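PDB 6HVG: alternansucrase from Leuconostoc mesenteroides, which is a large glycoside hydrolase family 70 enzyme that combines a TIM-barrel catalytic core and a bound calcium ion with repeats related to choline-binding modules. Local coordinates for residues F687-R698 / D804-L814; Q380-P391 / Q1284-I1295. One frame throughout, in Å; residues are numbered along the deposited sequence.

Interaction 1: residues F687-R698 / D804-L814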
loop_
_atom_site.group_PDB
_atom_site.type_symbol
_atom_site.label_atom_id
_atom_site.label_comp_id
_atom_site.label_asym_id
_atom_site.label_seq_id
_atom_site.Cartn_x
_atom_site.Cartn_y
_atom_site.Cartn_z
ATOM N N PHE A 687 -12.626 17.393 -9.250
ATOM C CA PHE A 687 -12.522 18.267 -8.090
ATOM C C PHE A 687 -11.086 18.285 -7.601
ATOM O O PHE A 687 -10.569 19.327 -7.216
ATOM C CB PHE A 687 -13.414 17.804 -6.931
ATOM C CG PHE A 687 -14.889 18.022 -7.145
ATOM C CD1 PHE A 687 -15.368 19.214 -7.632
ATOM C CD2 PHE A 687 -15.802 17.029 -6.809
ATOM C CE1 PHE A 687 -16.724 19.405 -7.793
ATOM C CE2 PHE A 687 -17.155 17.214 -6.978
ATOM C CZ PHE A 687 -17.619 18.409 -7.457
ATOM N N GLY A 688 -10.454 17.114 -7.606
ATOM C CA GLY A 688 -9.050 16.985 -7.228
ATOM C C GLY A 688 -8.149 17.904 -8.040
ATOM O O GLY A 688 -7.368 18.644 -7.473
ATOM N N ASN A 689 -8.281 17.865 -9.364
ATOM C CA ASN A 689 -7.399 18.583 -10.259
ATOM C C ASN A 689 -7.705 20.069 -10.370
ATOM O O ASN A 689 -6.784 20.875 -10.507
ATOM C CB ASN A 689 -7.461 17.963 -11.659
ATOM C CG ASN A 689 -6.990 16.521 -11.683
ATOM O OD1 ASN A 689 -6.161 16.112 -10.867
ATOM N ND2 ASN A 689 -7.516 15.744 -12.611
ATOM N N SER A 690 -8.980 20.433 -10.328
ATOM C CA SER A 690 -9.390 21.830 -10.520
ATOM C C SER A 690 -9.609 22.661 -9.262
ATOM O O SER A 690 -9.553 23.875 -9.336
ATOM C CB SER A 690 -10.658 21.881 -11.357
ATOM O OG SER A 690 -10.409 21.348 -12.640
ATOM N N LEU A 691 -9.859 22.036 -8.121
ATOM C CA LEU A 691 -10.133 22.802 -6.900
ATOM C C LEU A 691 -9.426 22.296 -5.653
ATOM O O LEU A 691 -8.796 23.047 -4.929
ATOM C CB LEU A 691 -11.622 22.763 -6.616
ATOM C CG LEU A 691 -12.527 23.582 -7.506
ATOM C CD1 LEU A 691 -13.970 23.144 -7.301
ATOM C CD2 LEU A 691 -12.365 25.057 -7.192
ATOM N N THR A 692 -9.593 21.018 -5.393
ATOM C CA THR A 692 -9.279 20.408 -4.129
ATOM C C THR A 692 -7.797 20.180 -3.884
ATOM O O THR A 692 -7.372 20.285 -2.755
ATOM C CB THR A 692 -10.070 19.071 -4.070
ATOM O OG1 THR A 692 -11.469 19.379 -4.021
ATOM C CG2 THR A 692 -9.699 18.246 -2.889
ATOM N N HIS A 693 -7.015 19.838 -4.905
ATOM C CA HIS A 693 -5.608 19.499 -4.693
ATOM C C HIS A 693 -4.623 20.554 -5.196
ATOM O O HIS A 693 -4.620 20.920 -6.381
ATOM C CB HIS A 693 -5.262 18.182 -5.342
ATOM C CG HIS A 693 -6.101 17.048 -4.882
ATOM N ND1 HIS A 693 -6.537 16.077 -5.755
ATOM C CD2 HIS A 693 -6.602 16.728 -3.666
ATOM C CE1 HIS A 693 -7.262 15.196 -5.090
ATOM N NE2 HIS A 693 -7.322 15.572 -3.823
ATOM N N GLY A 694 -3.761 21.000 -4.286
ATOM C CA GLY A 694 -2.643 21.850 -4.633
ATOM C C GLY A 694 -2.897 23.325 -4.484
ATOM O O GLY A 694 -3.975 23.816 -4.814
ATOM N N ALA A 695 -1.850 24.021 -4.046
ATOM C CA ALA A 695 -1.916 25.458 -3.802
ATOM C C ALA A 695 -2.000 26.266 -5.080
ATOM O O ALA A 695 -2.593 27.345 -5.079
ATOM C CB ALA A 695 -0.724 25.944 -3.001
ATOM N N ASN A 696 -1.449 25.760 -6.175
ATOM C CA ASN A 696 -1.376 26.611 -7.352
ATOM C C ASN A 696 -1.728 25.959 -8.674
ATOM O O ASN A 696 -2.794 26.242 -9.214
ATOM C CB ASN A 696 -0.040 27.349 -7.415
ATOM C CG ASN A 696 1.112 26.469 -7.052
ATOM O OD1 ASN A 696 1.037 25.242 -7.182
ATOM N ND2 ASN A 696 2.191 27.075 -6.595
ATOM N N ASN A 697 -0.848 25.151 -9.232
ATOM C CA ASN A 697 -1.079 24.737 -10.602
ATOM C C ASN A 697 -2.202 23.744 -10.587
ATOM O O ASN A 697 -2.044 22.671 -10.056
ATOM C CB ASN A 697 0.192 24.203 -11.258
ATOM C CG ASN A 697 1.237 25.317 -11.486
ATOM O OD1 ASN A 697 1.461 25.763 -12.619
ATOM N ND2 ASN A 697 1.859 25.791 -10.402
ATOM N N ARG A 698 -3.358 24.156 -11.105
ATOM C CA ARG A 698 -4.569 23.354 -11.085
ATOM C C ARG A 698 -5.113 23.319 -12.486
ATOM O O ARG A 698 -4.888 24.254 -13.231
ATOM C CB ARG A 698 -5.564 24.019 -10.149
ATOM C CG ARG A 698 -5.144 23.994 -8.687
ATOM C CD ARG A 698 -6.141 24.744 -7.802
ATOM N NE ARG A 698 -5.724 24.720 -6.399
ATOM C CZ ARG A 698 -5.982 25.675 -5.502
ATOM N NH1 ARG A 698 -6.684 26.761 -5.826
ATOM N NH2 ARG A 698 -5.528 25.557 -4.257
ATOM N N ASP A 804 -7.395 19.556 2.164
ATOM C CA ASP A 804 -7.891 19.928 0.846
ATOM C C ASP A 804 -8.337 21.376 0.767
ATOM O O ASP A 804 -8.938 21.929 1.701
ATOM C CB ASP A 804 -9.091 19.073 0.471
ATOM C CG ASP A 804 -8.705 17.730 -0.099
ATOM O OD1 ASP A 804 -7.516 17.381 -0.075
ATOM O OD2 ASP A 804 -9.594 17.023 -0.609
ATOM N N TYR A 805 -8.086 21.968 -0.397
ATOM C CA TYR A 805 -8.475 23.336 -0.711
ATOM C C TYR A 805 -9.900 23.382 -1.243
ATOM O O TYR A 805 -10.376 22.408 -1.809
ATOM C CB TYR A 805 -7.538 23.929 -1.781
ATOM C CG TYR A 805 -6.106 24.068 -1.329
ATOM C CD1 TYR A 805 -5.674 25.223 -0.686
ATOM C CD2 TYR A 805 -5.173 23.052 -1.556
ATOM C CE1 TYR A 805 -4.366 25.356 -0.259
ATOM C CE2 TYR A 805 -3.867 23.171 -1.118
ATOM C CZ TYR A 805 -3.470 24.326 -0.472
ATOM O OH TYR A 805 -2.165 24.456 -0.055
ATOM N N ASN A 806 -10.584 24.514 -1.037
ATOM C CA ASN A 806 -11.819 24.840 -1.761
ATOM C C ASN A 806 -12.978 23.860 -1.538
ATOM O O ASN A 806 -13.843 23.705 -2.410
ATOM C CB ASN A 806 -11.572 25.006 -3.282
ATOM C CG ASN A 806 -10.804 26.264 -3.617
ATOM O OD1 ASN A 806 -11.076 27.302 -3.046
ATOM N ND2 ASN A 806 -9.890 26.181 -4.565
ATOM N N LEU A 807 -13.032 23.235 -0.364
ATOM C CA LEU A 807 -14.113 22.313 -0.046
ATOM C C LEU A 807 -15.520 22.929 -0.131
ATOM O O LEU A 807 -16.434 22.282 -0.659
ATOM C CB LEU A 807 -13.879 21.660 1.315
ATOM C CG LEU A 807 -12.769 20.592 1.285
ATOM C CD1 LEU A 807 -12.533 20.009 2.657
ATOM C CD2 LEU A 807 -13.092 19.471 0.321
ATOM N N PRO A 808 -15.702 24.170 0.360
ATOM C CA PRO A 808 -16.998 24.818 0.161
ATOM C C PRO A 808 -17.405 24.956 -1.307
ATOM O O PRO A 808 -18.554 24.711 -1.653
ATOM C CB PRO A 808 -16.793 26.196 0.797
ATOM C CG PRO A 808 -15.811 25.939 1.873
ATOM C CD PRO A 808 -14.861 24.926 1.299
ATOM N N SER A 809 -16.466 25.341 -2.156
ATOM C CA SER A 809 -16.747 25.531 -3.571
ATOM C C SER A 809 -17.066 24.200 -4.221
ATOM O O SER A 809 -17.943 24.107 -5.076
ATOM C CB SER A 809 -15.556 26.224 -4.263
ATOM O OG SER A 809 -15.010 27.251 -3.443
ATOM N N ALA A 810 -16.331 23.172 -3.824
ATOM C CA ALA A 810 -16.570 21.819 -4.312
ATOM C C ALA A 810 -17.970 21.327 -3.937
ATOM O O ALA A 810 -18.660 20.764 -4.770
ATOM C CB ALA A 810 -15.512 20.871 -3.760
ATOM N N TYR A 811 -18.382 21.545 -2.687
ATOM C CA TYR A 811 -19.741 21.208 -2.254
ATOM C C TYR A 811 -20.817 22.045 -2.964
ATOM O O TYR A 811 -21.885 21.542 -3.278
ATOM C CB TYR A 811 -19.884 21.275 -0.727
ATOM C CG TYR A 811 -19.469 19.976 -0.057
ATOM C CD1 TYR A 811 -20.373 18.953 0.122
ATOM C CD2 TYR A 811 -18.171 19.766 0.367
ATOM C CE1 TYR A 811 -19.998 17.757 0.721
ATOM C CE2 TYR A 811 -17.785 18.582 0.967
ATOM C CZ TYR A 811 -18.701 17.579 1.139
ATOM O OH TYR A 811 -18.329 16.390 1.721
ATOM N N ALA A 812 -20.527 23.299 -3.265
ATOM C CA ALA A 812 -21.473 24.124 -4.012
ATOM C C ALA A 812 -21.818 23.457 -5.332
ATOM O O ALA A 812 -22.986 23.424 -5.735
ATOM C CB ALA A 812 -20.918 25.521 -4.259
ATOM N N MET A 813 -20.810 22.921 -6.005
ATOM C CA MET A 813 -21.029 22.199 -7.260
ATOM C C MET A 813 -21.673 20.835 -7.028
ATOM O O MET A 813 -22.647 20.482 -7.695
ATOM C CB MET A 813 -19.716 22.039 -8.014
ATOM C CG MET A 813 -19.117 23.372 -8.456
ATOM S SD MET A 813 -17.564 23.211 -9.349
ATOM C CE MET A 813 -18.066 22.174 -10.734
ATOM N N LEU A 814 -21.143 20.078 -6.071
ATOM C CA LEU A 814 -21.674 18.754 -5.769
ATOM C C LEU A 814 -23.164 18.800 -5.513
ATOM O O LEU A 814 -23.912 17.949 -5.997
ATOM C CB LEU A 814 -20.993 18.154 -4.538
ATOM C CG LEU A 814 -21.372 16.710 -4.248
ATOM C CD1 LEU A 814 -20.717 15.782 -5.259
ATOM C CD2 LEU A 814 -20.964 16.324 -2.835
#

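Interaction 2: residues Q380-P391 / Q1284-I1295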
loop_
_atom_site.group_PDB
_atom_site.type_symbol
_atom_site.label_atom_id
_atom_site.label_comp_id
_atom_site.label_asym_id
_atom_site.label_seq_id
_atom_site.Cartn_x
_atom_site.Cartn_y
_atom_site.Cartn_z
ATOM N N GLN A 380 31.904 -33.935 5.252
ATOM C CA GLN A 380 31.133 -34.779 6.183
ATOM C C GLN A 380 30.922 -36.201 5.616
ATOM O O GLN A 380 30.142 -36.390 4.709
ATOM C CB GLN A 380 29.774 -34.110 6.495
ATOM C CG GLN A 380 28.867 -34.851 7.483
ATOM C CD GLN A 380 29.478 -35.001 8.868
ATOM O OE1 GLN A 380 29.865 -34.008 9.505
ATOM N NE2 GLN A 380 29.568 -36.249 9.356
ATOM N N GLY A 381 31.643 -37.178 6.152
ATOM C CA GLY A 381 31.554 -38.582 5.701
ATOM C C GLY A 381 30.335 -39.224 6.329
ATOM O O GLY A 381 29.734 -38.649 7.257
ATOM N N LEU A 382 29.962 -40.411 5.861
ATOM C CA LEU A 382 28.775 -41.052 6.426
ATOM C C LEU A 382 29.070 -41.417 7.886
ATOM O O LEU A 382 30.078 -42.054 8.165
ATOM C CB LEU A 382 28.356 -42.274 5.613
ATOM C CG LEU A 382 26.968 -42.833 5.918
ATOM C CD1 LEU A 382 25.871 -41.799 5.635
ATOM C CD2 LEU A 382 26.723 -44.071 5.063
ATOM N N VAL A 383 28.222 -40.968 8.801
ATOM C CA VAL A 383 28.378 -41.300 10.202
ATOM C C VAL A 383 27.052 -41.711 10.805
ATOM O O VAL A 383 26.003 -41.246 10.412
ATOM C CB VAL A 383 28.983 -40.171 11.061
ATOM C CG1 VAL A 383 30.400 -39.872 10.623
ATOM C CG2 VAL A 383 28.116 -38.936 11.060
ATOM N N SER A 384 27.128 -42.599 11.774
ATOM C CA SER A 384 25.976 -43.029 12.534
ATOM C C SER A 384 25.776 -42.101 13.720
ATOM O O SER A 384 26.733 -41.701 14.379
ATOM C CB SER A 384 26.210 -44.443 13.034
ATOM O OG SER A 384 25.016 -45.002 13.545
ATOM N N GLN A 385 24.534 -41.746 13.987
ATOM C CA GLN A 385 24.256 -40.799 15.034
ATOM C C GLN A 385 23.807 -41.452 16.323
ATOM O O GLN A 385 23.897 -40.822 17.388
ATOM C CB GLN A 385 23.207 -39.802 14.536
ATOM C CG GLN A 385 23.751 -38.867 13.459
ATOM C CD GLN A 385 22.850 -37.701 13.167
ATOM O OE1 GLN A 385 23.086 -36.597 13.634
ATOM N NE2 GLN A 385 21.801 -37.958 12.390
ATOM N N SER A 386 23.353 -42.706 16.246
ATOM C CA SER A 386 22.822 -43.381 17.422
ATOM C C SER A 386 23.886 -43.624 18.490
ATOM O O SER A 386 25.041 -43.932 18.171
ATOM C CB SER A 386 22.119 -44.682 17.036
ATOM O OG SER A 386 22.999 -45.588 16.440
ATOM N N ASN A 387 23.487 -43.461 19.748
ATOM C CA ASN A 387 24.356 -43.669 20.889
ATOM C C ASN A 387 23.516 -43.994 22.145
ATOM O O ASN A 387 22.359 -44.370 22.017
ATOM C CB ASN A 387 25.275 -42.451 21.045
ATOM C CG ASN A 387 24.519 -41.152 21.297
ATOM O OD1 ASN A 387 23.325 -41.137 21.601
ATOM N ND2 ASN A 387 25.237 -40.061 21.240
ATOM N N GLU A 388 24.102 -43.868 23.332
ATOM C CA GLU A 388 23.414 -44.174 24.576
ATOM C C GLU A 388 22.199 -43.280 24.875
ATOM O O GLU A 388 21.309 -43.670 25.611
ATOM C CB GLU A 388 24.401 -44.193 25.767
ATOM C CG GLU A 388 24.960 -42.843 26.234
ATOM C CD GLU A 388 26.228 -42.408 25.496
ATOM O OE1 GLU A 388 26.535 -42.988 24.419
ATOM O OE2 GLU A 388 26.888 -41.460 25.990
ATOM N N ASN A 389 22.143 -42.097 24.283
ATOM C CA ASN A 389 21.037 -41.176 24.527
ATOM C C ASN A 389 19.874 -41.309 23.557
ATOM O O ASN A 389 18.795 -40.803 23.829
ATOM C CB ASN A 389 21.547 -39.741 24.488
ATOM C CG ASN A 389 22.720 -39.519 25.412
ATOM O OD1 ASN A 389 22.844 -40.165 26.446
ATOM N ND2 ASN A 389 23.580 -38.609 25.043
ATOM N N THR A 390 20.079 -41.989 22.438
ATOM C CA THR A 390 19.028 -42.110 21.431
ATOM C C THR A 390 17.732 -42.727 21.978
ATOM O O THR A 390 16.680 -42.132 21.837
ATOM C CB THR A 390 19.524 -42.891 20.201
ATOM O OG1 THR A 390 20.656 -42.227 19.644
ATOM C CG2 THR A 390 18.456 -43.009 19.126
ATOM N N PRO A 391 17.785 -43.914 22.604
ATOM C CA PRO A 391 16.530 -44.472 23.126
ATOM C C PRO A 391 15.830 -43.595 24.166
ATOM O O PRO A 391 14.616 -43.682 24.297
ATOM C CB PRO A 391 16.939 -45.817 23.760
ATOM C CG PRO A 391 18.408 -45.767 23.889
ATOM C CD PRO A 391 18.935 -44.776 22.899
ATOM N N GLN A 1284 15.900 -40.677 14.343
ATOM C CA GLN A 1284 16.370 -40.529 15.734
ATOM C C GLN A 1284 15.188 -40.627 16.685
ATOM O O GLN A 1284 15.311 -41.173 17.800
ATOM C CB GLN A 1284 16.989 -39.142 16.008
ATOM C CG GLN A 1284 18.129 -38.709 15.131
ATOM C CD GLN A 1284 17.680 -38.202 13.801
ATOM O OE1 GLN A 1284 16.720 -38.720 13.207
ATOM N NE2 GLN A 1284 18.392 -37.197 13.297
ATOM N N LEU A 1285 14.070 -40.032 16.276
ATOM C CA LEU A 1285 12.913 -39.920 17.129
ATOM C C LEU A 1285 12.190 -41.235 17.301
ATOM O O LEU A 1285 11.480 -41.384 18.294
ATOM C CB LEU A 1285 11.951 -38.852 16.615
ATOM C CG LEU A 1285 12.332 -37.389 16.893
ATOM C CD1 LEU A 1285 12.658 -37.131 18.350
ATOM C CD2 LEU A 1285 13.517 -37.007 16.075
ATOM N N GLN A 1286 12.399 -42.191 16.395
ATOM C CA GLN A 1286 11.812 -43.532 16.520
ATOM C C GLN A 1286 12.780 -44.583 17.042
ATOM O O GLN A 1286 12.518 -45.783 16.944
ATOM C CB GLN A 1286 11.300 -43.995 15.177
ATOM C CG GLN A 1286 10.270 -43.093 14.545
ATOM C CD GLN A 1286 9.827 -43.644 13.211
ATOM O OE1 GLN A 1286 10.653 -43.981 12.361
ATOM N NE2 GLN A 1286 8.521 -43.780 13.034
ATOM N N ASN A 1287 13.879 -44.120 17.624
ATOM C CA ASN A 1287 14.963 -44.984 18.116
ATOM C C ASN A 1287 15.485 -45.889 17.035
ATOM O O ASN A 1287 15.612 -47.087 17.254
ATOM C CB ASN A 1287 14.528 -45.804 19.344
ATOM C CG ASN A 1287 15.713 -46.411 20.099
ATOM O OD1 ASN A 1287 16.831 -45.928 20.043
ATOM N ND2 ASN A 1287 15.471 -47.514 20.761
ATOM N N LYS A 1288 15.743 -45.333 15.861
ATOM C CA LYS A 1288 16.364 -46.073 14.804
ATOM C C LYS A 1288 17.605 -45.314 14.515
ATOM O O LYS A 1288 17.754 -44.193 14.970
ATOM C CB LYS A 1288 15.460 -46.152 13.578
ATOM C CG LYS A 1288 14.223 -46.990 13.820
ATOM C CD LYS A 1288 13.528 -47.263 12.489
ATOM C CE LYS A 1288 12.161 -47.934 12.668
ATOM N NZ LYS A 1288 12.288 -49.241 13.387
ATOM N N ASP A 1289 18.506 -45.925 13.760
ATOM C CA ASP A 1289 19.799 -45.328 13.467
ATOM C C ASP A 1289 19.757 -44.453 12.232
ATOM O O ASP A 1289 19.380 -44.911 11.160
ATOM C CB ASP A 1289 20.842 -46.413 13.252
ATOM C CG ASP A 1289 22.224 -45.846 12.956
ATOM O OD1 ASP A 1289 22.588 -44.770 13.468
ATOM O OD2 ASP A 1289 22.972 -46.503 12.223
ATOM N N ALA A 1290 20.094 -43.182 12.417
ATOM C CA ALA A 1290 20.063 -42.198 11.365
ATOM C C ALA A 1290 21.484 -41.939 10.947
ATOM O O ALA A 1290 22.274 -41.498 11.751
ATOM C CB ALA A 1290 19.416 -40.909 11.873
ATOM N N GLN A 1291 21.826 -42.228 9.702
ATOM C CA GLN A 1291 23.167 -41.984 9.239
ATOM C C GLN A 1291 23.136 -40.760 8.384
ATOM O O GLN A 1291 22.185 -40.546 7.619
ATOM C CB GLN A 1291 23.674 -43.180 8.448
ATOM C CG GLN A 1291 23.796 -44.412 9.309
ATOM C CD GLN A 1291 24.241 -45.616 8.521
ATOM O OE1 GLN A 1291 23.626 -45.973 7.509
ATOM N NE2 GLN A 1291 25.302 -46.263 8.988
ATOM N N THR A 1292 24.176 -39.952 8.486
ATOM C CA THR A 1292 24.163 -38.693 7.773
ATOM C C THR A 1292 25.512 -38.379 7.180
ATOM O O THR A 1292 26.527 -38.561 7.828
ATOM C CB THR A 1292 23.628 -37.556 8.666
ATOM O OG1 THR A 1292 23.572 -36.332 7.937
ATOM C CG2 THR A 1292 24.497 -37.373 9.874
ATOM N N GLY A 1293 25.515 -37.891 5.945
ATOM C CA GLY A 1293 26.738 -37.491 5.310
ATOM C C GLY A 1293 26.797 -37.961 3.893
ATOM O O GLY A 1293 25.867 -38.636 3.393
ATOM N N PHE A 1294 27.910 -37.630 3.250
ATOM C CA PHE A 1294 28.181 -38.029 1.900
ATOM C C PHE A 1294 29.023 -39.311 1.920
ATOM O O PHE A 1294 30.040 -39.370 2.584
ATOM C CB PHE A 1294 28.991 -36.940 1.204
ATOM C CG PHE A 1294 28.316 -35.621 1.137
ATOM C CD1 PHE A 1294 28.360 -34.769 2.199
ATOM C CD2 PHE A 1294 27.661 -35.194 -0.028
ATOM C CE1 PHE A 1294 27.741 -33.527 2.130
ATOM C CE2 PHE A 1294 27.044 -33.953 -0.097
ATOM C CZ PHE A 1294 27.081 -33.127 0.987
ATOM N N ILE A 1295 28.613 -40.312 1.149
ATOM C CA ILE A 1295 29.374 -41.550 1.044
ATOM C C ILE A 1295 29.550 -41.901 -0.423
ATOM O O ILE A 1295 28.597 -41.932 -1.159
ATOM C CB ILE A 1295 28.680 -42.702 1.782
ATOM C CG1 ILE A 1295 29.628 -43.920 1.847
ATOM C CG2 ILE A 1295 27.309 -42.998 1.169
ATOM C CD1 ILE A 1295 29.102 -45.082 2.665
#

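Interaction 1: residues F687-R698 / D804-L814
Phe687 and Ala810 face each other across two helices, 687-692 and 807-814, whose short axes approach to 9.8 Å and run nearer antiparallel, at 124°. Where the first helix ends in a wide pi-type turn, Tyr805 N donates to Thr692 O (3.0 Å), and Thr692 CA sends its hydrogen almost straight at Tyr805 O. A further, weak bond runs from Asn806 ND2 to Leu691 O; Asn806 OD1 accepts from Ser1001 N. Both helices belong to the TIM-barrel part of the family 70 enzyme: helix 681-692 follows barrel strand 678-679 and helix 807-814 precedes strand 821-825. Val914, from the antiparallel sheet beside the barrel, packs on Leu691 and Met813. Phe687 carries the apolar end. Ala810 CB lies 4.2 Å above one face of its ring, toward the rim, while Met813 CB meets the ring edge at CE1 (4.0 Å). Leu691 CD1 reaches Met813 SD at 4.1 Å. At the other end Tyr805 lies flat against the loop, Ala695 CA over its face 4.3 Å from the centroid. Arg698, extended from CG to NE, adds an off-centre cation-pi contact, though its guanidinium is modelled too close to the Gly694 carbonyl and its detailed placement is doubtful; NH1 bonds Asn916 O.

Interaction 2: residues Q380-P391 / Q1284-I1295
Val383 and Thr1292 form an antiparallel hydrogen-bonded pair, Thr1292 N to Val383 O at 3.0 Å lying in the carbonyl plane, whereas the return bond from Val383 N comes in 40° out of the plane of the Thr1292 carbonyl. Backbone bonds continue on either side: Phe1294 N gives a nearly straight bond to Gln380 O (2.9 Å), and Gln385 N reaches Ala1290 O. The result is a small two-stranded antiparallel sheet, 383-384 with 1291-1292, joining segments almost 900 residues apart; at Gly1293 the chain turns a corner into strand 1294-1296, whose strand partner is 1301-1304. Among polar side chains, Asp1289 has its CG anti to the backbone N (chi1 -179°), which swings the carboxylate across to two serines: OD1 accepts from Ser384 OG, modelled too close for the length to be trusted, and weakly from Ser386 OG at 3.1 Å. Apolar packing involves Leu382, whose CD2 meets Ile1295 CD1 at 3.5 Å and whose CD1 lies against Gln1291 CB. On the face with Val383, the Thr1292 methyl CG2 rests against Gln385 CD (3.7 Å), the amide being held by Asn478 and Ile1306 O. Asn1287 OD1 sits against Thr390 CG2 (3.5 Å), beside a capping box formed by Asn387 and Thr390.

Following the chain from its N terminus, choline-binding-type repeats come first, and residues 380-391 of interaction 2 then open a loop of 892 residues that closes only at 1284-1295; further repeats follow. Within that span the chain builds the barrel, including both halves of interaction 1, whose own loop of 105 residues runs from 698 to 804 and is shut when 804-814 returns to the helix 681-692. The smaller loop therefore lies wholly inside the larger, and the two do not cross. The centres of interactions 1 and 2 are about 74 Å apart, on opposite sides of the chain's centre. Interaction 1 fastens two helices within the family 70 region; interaction 2 brings the incoming and outgoing chain together far from them, beside helix 474-495.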